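Local coordinates for protein 3-phytase (Klebsiella pneumoniae, PDB 2WNH) that probably releases phosphate from inositol hexakisphosphate (phytate) by hydrolysing its phosphate esters, as a 3-phytase of the histidine acid phosphatase family, at residues P129-D134 and S264-A269; Y257-R262 and I294-T299. The protein carries 3 engineered substitutions. All blocks are in the same frame, centred on the assembly; numbering follows the deposited sequence.

Contact 1. Residues P129-D134 and S264-A269; sequences PLFQTD and SVLLNA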
ATOM      1  N   PRO B 129     -31.435   9.719 -24.678  1.00 20.05           N
ATOM      2  CA  PRO B 129     -31.601  10.847 -25.615  1.00 19.85           C
ATOM      3  C   PRO B 129     -30.348  11.710 -25.866  1.00 18.31           C
ATOM      4  O   PRO B 129     -30.331  12.510 -26.792  1.00 19.77           O
ATOM      5  CB  PRO B 129     -32.700  11.688 -24.954  1.00 20.94           C
ATOM      6  CG  PRO B 129     -32.572  11.393 -23.505  1.00 20.74           C
ATOM      7  CD  PRO B 129     -32.210   9.929 -23.437  1.00 20.17           C
ATOM      8  N   LEU B 130     -29.295  11.535 -25.068  1.00 17.22           N
ATOM      9  CA  LEU B 130     -28.027  12.191 -25.359  1.00 15.48           C
ATOM     10  C   LEU B 130     -27.221  11.441 -26.415  1.00 17.17           C
ATOM     11  O   LEU B 130     -26.397  12.039 -27.091  1.00 17.30           O
ATOM     12  CB  LEU B 130     -27.173  12.247 -24.095  1.00 16.72           C
ATOM     13  CG  LEU B 130     -27.611  13.176 -22.964  1.00 17.50           C
ATOM     14  CD1 LEU B 130     -26.744  12.869 -21.743  1.00 20.76           C
ATOM     15  CD2 LEU B 130     -27.482  14.656 -23.396  1.00 20.01           C
ATOM     16  N   PHE B 131     -27.460  10.134 -26.529  1.00 17.78           N
ATOM     17  CA  PHE B 131     -26.591   9.249 -27.302  1.00 18.44           C
ATOM     18  C   PHE B 131     -27.251   8.540 -28.501  1.00 19.94           C
ATOM     19  O   PHE B 131     -26.723   8.584 -29.606  1.00 20.97           O
ATOM     20  CB  PHE B 131     -25.950   8.211 -26.371  1.00 18.19           C
ATOM     21  CG  PHE B 131     -25.272   8.804 -25.152  1.00 16.58           C
ATOM     22  CD1 PHE B 131     -24.313   9.809 -25.266  1.00 18.16           C
ATOM     23  CD2 PHE B 131     -25.580   8.312 -23.882  1.00 18.68           C
ATOM     24  CE1 PHE B 131     -23.692  10.336 -24.123  1.00 20.42           C
ATOM     25  CE2 PHE B 131     -24.941   8.809 -22.750  1.00 18.34           C
ATOM     26  CZ  PHE B 131     -24.018   9.826 -22.863  1.00 17.97           C
ATOM     27  N   GLN B 132     -28.387   7.883 -28.263  1.00 21.07           N
ATOM     28  CA  GLN B 132     -29.160   7.198 -29.312  1.00 20.42           C
ATOM     29  C   GLN B 132     -30.128   8.211 -29.908  1.00 21.19           C
ATOM     30  O   GLN B 132     -31.348   8.044 -29.848  1.00 23.35           O
ATOM     31  CB  GLN B 132     -29.919   6.002 -28.718  1.00 20.40           C
ATOM     32  CG  GLN B 132     -29.030   4.786 -28.439  1.00 22.28           C
ATOM     33  CD  GLN B 132     -28.091   4.973 -27.242  1.00 23.10           C
ATOM     34  OE1 GLN B 132     -28.520   5.425 -26.183  1.00 20.91           O
ATOM     35  NE2 GLN B 132     -26.804   4.630 -27.416  1.00 23.12           N
ATOM     36  N   THR B 133     -29.561   9.274 -30.466  1.00 22.54           N
ATOM     37  CA  THR B 133     -30.342  10.421 -30.939  1.00 22.22           C
ATOM     38  C   THR B 133     -31.188  10.101 -32.184  1.00 24.77           C
ATOM     39  O   THR B 133     -32.160  10.798 -32.489  1.00 26.06           O
ATOM     40  CB  THR B 133     -29.433  11.641 -31.200  1.00 22.55           C
ATOM     41  OG1 THR B 133     -28.361  11.266 -32.080  1.00 19.84           O
ATOM     42  CG2 THR B 133     -28.872  12.161 -29.892  1.00 18.58           C
ATOM     43  N   ASP B 134     -30.845   9.018 -32.871  1.00 25.56           N
ATOM     44  CA  ASP B 134     -31.652   8.573 -34.001  1.00 27.94           C
ATOM     45  C   ASP B 134     -32.953   7.910 -33.542  1.00 27.80           C
ATOM     46  O   ASP B 134     -33.796   7.527 -34.360  1.00 28.88           O
ATOM     47  CB  ASP B 134     -30.830   7.679 -34.941  1.00 28.40           C
ATOM     48  CG  ASP B 134     -30.232   6.456 -34.242  1.00 33.63           C
ATOM     49  OD1 ASP B 134     -30.218   6.389 -32.989  1.00 35.42           O
ATOM     50  OD2 ASP B 134     -29.765   5.547 -34.965  1.00 35.88           O
ATOM     51  N   SER B 264     -26.353  17.966 -31.568  1.00 16.86           N
ATOM     52  CA  SER B 264     -26.614  19.229 -30.855  1.00 16.50           C
ATOM     53  C   SER B 264     -27.058  19.036 -29.413  1.00 15.22           C
ATOM     54  O   SER B 264     -26.676  19.811 -28.546  1.00 16.38           O
ATOM     55  CB  SER B 264     -27.651  20.092 -31.588  1.00 18.40           C
ATOM     56  OG  SER B 264     -27.108  20.607 -32.795  1.00 17.98           O
ATOM     57  N   VAL B 265     -27.868  18.011 -29.166  1.00 15.94           N
ATOM     58  CA  VAL B 265     -28.386  17.745 -27.818  1.00 16.53           C
ATOM     59  C   VAL B 265     -27.234  17.454 -26.835  1.00 16.96           C
ATOM     60  O   VAL B 265     -27.260  17.892 -25.680  1.00 18.03           O
ATOM     61  CB  VAL B 265     -29.447  16.619 -27.855  1.00 17.59           C
ATOM     62  CG1 VAL B 265     -28.830  15.284 -28.294  1.00 17.40           C
ATOM     63  CG2 VAL B 265     -30.203  16.503 -26.541  1.00 19.89           C
ATOM     64  N   LEU B 266     -26.207  16.765 -27.333  1.00 15.45           N
ATOM     65  CA  LEU B 266     -25.080  16.356 -26.494  1.00 16.06           C
ATOM     66  C   LEU B 266     -24.115  17.506 -26.290  1.00 15.87           C
ATOM     67  O   LEU B 266     -23.660  17.763 -25.168  1.00 16.44           O
ATOM     68  CB  LEU B 266     -24.362  15.148 -27.131  1.00 15.63           C
ATOM     69  CG  LEU B 266     -23.127  14.576 -26.413  1.00 16.21           C
ATOM     70  CD1 LEU B 266     -23.399  14.259 -24.917  1.00 17.07           C
ATOM     71  CD2 LEU B 266     -22.637  13.317 -27.159  1.00 16.88           C
ATOM     72  N   LEU B 267     -23.776  18.224 -27.351  1.00 16.03           N
ATOM     73  CA  LEU B 267     -22.892  19.360 -27.132  1.00 15.49           C
ATOM     74  C   LEU B 267     -23.577  20.357 -26.201  1.00 17.00           C
ATOM     75  O   LEU B 267     -22.942  20.894 -25.286  1.00 15.65           O
ATOM     76  CB  LEU B 267     -22.463  20.029 -28.441  1.00 17.33           C
ATOM     77  CG  LEU B 267     -21.604  21.304 -28.263  1.00 15.72           C
ATOM     78  CD1 LEU B 267     -20.303  21.046 -27.492  1.00 17.84           C
ATOM     79  CD2 LEU B 267     -21.245  21.905 -29.614  1.00 18.64           C
ATOM     80  N   ASN B 268     -24.863  20.610 -26.429  1.00 15.89           N
ATOM     81  CA  ASN B 268     -25.590  21.517 -25.543  1.00 17.53           C
ATOM     82  C   ASN B 268     -25.517  21.117 -24.055  1.00 17.67           C
ATOM     83  O   ASN B 268     -25.306  21.991 -23.171  1.00 18.67           O
ATOM     84  CB  ASN B 268     -27.043  21.643 -25.983  1.00 17.31           C
ATOM     85  CG  ASN B 268     -27.770  22.717 -25.218  1.00 19.07           C
ATOM     86  OD1 ASN B 268     -27.367  23.891 -25.226  1.00 20.14           O
ATOM     87  ND2 ASN B 268     -28.826  22.325 -24.532  1.00 20.08           N
ATOM     88  N   ALA B 269     -25.718  19.822 -23.797  1.00 16.79           N
ATOM     89  CA  ALA B 269     -25.657  19.242 -22.447  1.00 16.80           C
ATOM     90  C   ALA B 269     -24.268  19.419 -21.840  1.00 16.70           C
ATOM     91  O   ALA B 269     -24.125  19.725 -20.632  1.00 15.79           O
ATOM     92  CB  ALA B 269     -26.051  17.777 -22.461  1.00 18.12           C
TER

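Contact 2. Residues Y257-R262 and I294-T299; sequences YTAQKR and IAMVRT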
ATOM      1  N   TYR B 257     -24.828  18.912 -41.449  1.00 20.75           N
ATOM      2  CA  TYR B 257     -26.249  18.622 -41.252  1.00 19.68           C
ATOM      3  C   TYR B 257     -26.479  17.501 -40.232  1.00 19.73           C
ATOM      4  O   TYR B 257     -27.298  17.640 -39.279  1.00 19.04           O
ATOM      5  CB  TYR B 257     -26.971  18.277 -42.591  1.00 19.84           C
ATOM      6  CG  TYR B 257     -28.383  17.745 -42.345  1.00 19.05           C
ATOM      7  CD1 TYR B 257     -29.430  18.611 -42.013  1.00 16.20           C
ATOM      8  CD2 TYR B 257     -28.664  16.386 -42.406  1.00 18.20           C
ATOM      9  CE1 TYR B 257     -30.695  18.132 -41.738  1.00 18.02           C
ATOM     10  CE2 TYR B 257     -29.926  15.900 -42.124  1.00 17.47           C
ATOM     11  CZ  TYR B 257     -30.951  16.792 -41.809  1.00 17.77           C
ATOM     12  OH  TYR B 257     -32.221  16.358 -41.516  1.00 22.09           O
ATOM     13  N   THR B 258     -25.786  16.380 -40.451  1.00 18.49           N
ATOM     14  CA  THR B 258     -25.975  15.182 -39.635  1.00 18.90           C
ATOM     15  C   THR B 258     -25.549  15.488 -38.197  1.00 18.44           C
ATOM     16  O   THR B 258     -26.249  15.120 -37.248  1.00 19.35           O
ATOM     17  CB  THR B 258     -25.159  14.012 -40.187  1.00 20.21           C
ATOM     18  OG1 THR B 258     -25.628  13.685 -41.508  1.00 21.01           O
ATOM     19  CG2 THR B 258     -25.262  12.771 -39.291  1.00 19.04           C
ATOM     20  N   ALA B 259     -24.412  16.166 -38.062  1.00 18.75           N
ATOM     21  CA  ALA B 259     -23.885  16.498 -36.729  1.00 18.53           C
ATOM     22  C   ALA B 259     -24.839  17.443 -35.992  1.00 19.98           C
ATOM     23  O   ALA B 259     -25.034  17.328 -34.781  1.00 20.70           O
ATOM     24  CB  ALA B 259     -22.508  17.111 -36.847  1.00 17.93           C
ATOM     25  N   GLN B 260     -25.442  18.375 -36.719  1.00 19.63           N
ATOM     26  CA  GLN B 260     -26.401  19.300 -36.110  1.00 19.36           C
ATOM     27  C   GLN B 260     -27.644  18.568 -35.610  1.00 19.44           C
ATOM     28  O   GLN B 260     -28.096  18.788 -34.489  1.00 19.44           O
ATOM     29  CB  GLN B 260     -26.771  20.410 -37.103  1.00 18.70           C
ATOM     30  CG  GLN B 260     -25.685  21.447 -37.269  1.00 19.67           C
ATOM     31  CD  GLN B 260     -26.048  22.505 -38.286  1.00 26.01           C
ATOM     32  OE1 GLN B 260     -26.543  22.191 -39.373  1.00 26.19           O
ATOM     33  NE2 GLN B 260     -25.765  23.760 -37.962  1.00 25.55           N
ATOM     34  N   LYS B 261     -28.197  17.679 -36.434  1.00 19.73           N
ATOM     35  CA  LYS B 261     -29.391  16.936 -36.032  1.00 20.48           C
ATOM     36  C   LYS B 261     -29.137  15.968 -34.881  1.00 20.46           C
ATOM     37  O   LYS B 261     -29.938  15.861 -33.953  1.00 19.94           O
ATOM     38  CB  LYS B 261     -30.009  16.161 -37.213  1.00 20.43           C
ATOM     39  CG  LYS B 261     -30.699  17.069 -38.234  1.00 22.91           C
ATOM     40  CD  LYS B 261     -31.826  17.916 -37.624  1.00 24.67           C
ATOM     41  CE  LYS B 261     -32.881  17.082 -36.871  1.00 27.18           C
ATOM     42  NZ  LYS B 261     -33.929  17.939 -36.227  1.00 27.77           N
ATOM     43  N   ARG B 262     -28.017  15.254 -34.955  1.00 20.67           N
ATOM     44  CA  ARG B 262     -27.799  14.135 -34.053  1.00 19.92           C
ATOM     45  C   ARG B 262     -26.827  14.402 -32.890  1.00 19.14           C
ATOM     46  O   ARG B 262     -26.773  13.606 -31.962  1.00 18.97           O
ATOM     47  CB  ARG B 262     -27.375  12.892 -34.846  1.00 20.75           C
ATOM     48  CG  ARG B 262     -28.495  12.290 -35.729  1.00 24.85           C
ATOM     49  CD  ARG B 262     -28.134  10.890 -36.183  1.00 33.29           C
ATOM     50  NE  ARG B 262     -28.142   9.947 -35.069  1.00 41.52           N
ATOM     51  CZ  ARG B 262     -27.294   8.929 -34.922  1.00 43.73           C
ATOM     52  NH1 ARG B 262     -26.335   8.713 -35.817  1.00 45.68           N
ATOM     53  NH2 ARG B 262     -27.392   8.140 -33.858  1.00 47.06           N
ATOM     54  N   ILE B 294     -18.761  11.483 -30.350  1.00 16.50           N
ATOM     55  CA  ILE B 294     -17.588  12.351 -30.299  1.00 15.92           C
ATOM     56  C   ILE B 294     -17.351  13.089 -31.612  1.00 16.40           C
ATOM     57  O   ILE B 294     -17.106  14.288 -31.608  1.00 15.53           O
ATOM     58  CB  ILE B 294     -16.315  11.607 -29.855  1.00 17.50           C
ATOM     59  CG1 ILE B 294     -16.517  11.123 -28.414  1.00 17.25           C
ATOM     60  CG2 ILE B 294     -15.099  12.537 -29.961  1.00 15.98           C
ATOM     61  CD1 ILE B 294     -15.440  10.146 -27.886  1.00 18.89           C
ATOM     62  N   ALA B 295     -17.444  12.366 -32.731  1.00 14.97           N
ATOM     63  CA  ALA B 295     -17.290  12.994 -34.051  1.00 15.09           C
ATOM     64  C   ALA B 295     -18.319  14.101 -34.288  1.00 15.35           C
ATOM     65  O   ALA B 295     -17.967  15.190 -34.768  1.00 14.00           O
ATOM     66  CB  ALA B 295     -17.358  11.943 -35.156  1.00 16.21           C
ATOM     67  N   MET B 296     -19.573  13.841 -33.959  1.00 14.94           N
ATOM     68  CA  MET B 296     -20.592  14.879 -34.175  1.00 16.69           C
ATOM     69  C   MET B 296     -20.342  16.105 -33.309  1.00 16.92           C
ATOM     70  O   MET B 296     -20.407  17.247 -33.780  1.00 17.89           O
ATOM     71  CB  MET B 296     -21.979  14.308 -33.975  1.00 15.65           C
ATOM     72  CG  MET B 296     -22.360  13.357 -35.099  1.00 17.75           C
ATOM     73  SD  MET B 296     -23.989  12.633 -34.884  1.00 23.14           S
ATOM     74  CE  MET B 296     -23.885  11.828 -33.300  1.00 23.05           C
ATOM     75  N   VAL B 297     -20.033  15.870 -32.034  1.00 16.05           N
ATOM     76  CA  VAL B 297     -19.705  16.967 -31.133  1.00 16.02           C
ATOM     77  C   VAL B 297     -18.509  17.811 -31.605  1.00 16.13           C
ATOM     78  O   VAL B 297     -18.598  19.051 -31.632  1.00 16.94           O
ATOM     79  CB  VAL B 297     -19.515  16.461 -29.693  1.00 16.54           C
ATOM     80  CG1 VAL B 297     -19.033  17.606 -28.801  1.00 17.16           C
ATOM     81  CG2 VAL B 297     -20.839  15.896 -29.186  1.00 15.80           C
ATOM     82  N   ARG B 298     -17.391  17.181 -31.976  1.00 14.36           N
ATOM     83  CA  ARG B 298     -16.231  17.948 -32.418  1.00 14.53           C
ATOM     84  C   ARG B 298     -16.530  18.688 -33.719  1.00 15.08           C
ATOM     85  O   ARG B 298     -16.010  19.767 -33.941  1.00 15.36           O
ATOM     86  CB  ARG B 298     -14.943  17.102 -32.523  1.00 15.46           C
ATOM     87  CG  ARG B 298     -14.997  15.910 -33.474  1.00 14.49           C
ATOM     88  CD  ARG B 298     -14.450  16.209 -34.884  1.00 17.45           C
ATOM     89  NE  ARG B 298     -14.606  15.018 -35.730  1.00 18.22           N
ATOM     90  CZ  ARG B 298     -13.761  13.983 -35.714  1.00 19.64           C
ATOM     91  NH1 ARG B 298     -12.713  14.012 -34.901  1.00 20.38           N
ATOM     92  NH2 ARG B 298     -13.964  12.913 -36.499  1.00 19.95           N
ATOM     93  N   THR B 299     -17.359  18.101 -34.582  1.00 16.33           N
ATOM     94  CA  THR B 299     -17.780  18.836 -35.792  1.00 16.43           C
ATOM     95  C   THR B 299     -18.524  20.129 -35.453  1.00 17.46           C
ATOM     96  O   THR B 299     -18.214  21.194 -36.006  1.00 17.56           O
ATOM     97  CB  THR B 299     -18.536  17.912 -36.781  1.00 16.16           C
ATOM     98  OG1 THR B 299     -17.574  17.030 -37.358  1.00 17.78           O
ATOM     99  CG2 THR B 299     -19.207  18.712 -37.902  1.00 17.66           C
TER

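Contact 1. Residues P129-D134 and S264-A269
Leu130 lies against one side of helix 256-274 and meets it with both its side chain and its carbonyl. Leu130 CD2 touches Ala269 CB at 3.6 Å and comes within 4.0 Å of Val265 O, one turn earlier in the helix. The side chain reaches there because CG stands beside the backbone N (chi1 -70°) and the chain then runs on extended (chi2 170°). Leu130 O rests against the CB of Leu266, 3.7 Å away.

Leu266 turns its CD1 toward the ring of Phe131. Leu266 CD1 approaches Phe131 CE1 obliquely, at 4.0 Å. Leu130 CB covers one face of the same ring, over its centre. Leu130 and Phe131 are thus packed on each other as well as on the helix.

Val265 fills the angle between Pro129 and Thr133. Its CG1 sits between the backbone N and the carbonyl carbon (chi1 65°). From there Val265 CG1 touches Pro129 O and Thr133 CG2, each at 3.5 Å. The side chains of Thr133 and Val265 pass each other in opposite directions. Thr133 presents its methyl to the valine, while its OG1 is probably hydrogen-bonded to Arg262 O. Gln132 centres an inverse gamma turn, which bends the chain between Phe131 and Thr133.

The contact joins the loop between helices 99-112 and 143-154 to helix 256-274. Phe131 and Leu266 also touch strand 284-289 of the central sheet. No hydrogen bond crosses between the two segments. The fit therefore rests on the shapes of methyl groups, a ring and backbone carbonyls, while Phe131 O and Thr133 OG1 find hydrogen-bond partners, Asn293 ND2 and Arg262 O, outside the two segments.

Contact 2. Residues Y257-R262 and I294-T299
Met296 packs against Ala259 and Arg262 where two alpha-helices of the histidine phosphatase fold cross. The crossing is steep: the axes of segments 257-262 and 294-299 come within 8.6 Å at a signed angle of -106°. The small side chain of Ala259 goes with a close approach: Ala259 CA is 4.5 Å from Met296 CA.

Apolar contacts centre on Ala259. Ala259 CB touches Met296 CB at 4.0 Å and Thr299 CG2 at 3.8 Å, and it also lies against Met296 O. Thr299 offers the methyl because CG2 is anti to the backbone N. The hydroxyl OG1 is directed elsewhere and is hydrogen-bonded to Asp254 OD1.

No hydrogen bond or salt bridge crosses between the segments. Polar bonds run outward instead. Thr258 OG1 pairs with Gln146 NE2, and Arg298 NH2 forms a salt bridge with Asp254, which thus holds two neighbouring residues of helix 291-301. Met296 faces segment 257-262, while Ile294 and Val297 touch Leu22 of strand 14-24.

Sulfur and methyl contacts complete the interface at Arg262. Met296 runs extended to SD (chi2 179°), then bends (chi3 -57°). Met296 SD lies 3.4 Å from Arg262 CB, and the bend brings Met296 CE to 3.6 Å from Arg262 O.

In the fold
Both contacts are largely buried, and both use helix 256-274. Contact 2 takes its first part, where helix 291-301 crosses. Contact 1 takes the next turns, where a loop covers the helix. Contact 2 joins helix to helix through alanine, methionine, a threonine methyl and the first carbon of an arginine side chain. Contact 1 uses leucine and valine branches and a phenylalanine ring. Both also press carbon atoms against carbonyl oxygens. The probable Thr133-Arg262 hydrogen bond ties the two together, and Arg262 NH2 makes a long, weak ion pair with Asp134 OD1. Val297 joins them on the apolar side by packing on Leu266 and Leu267.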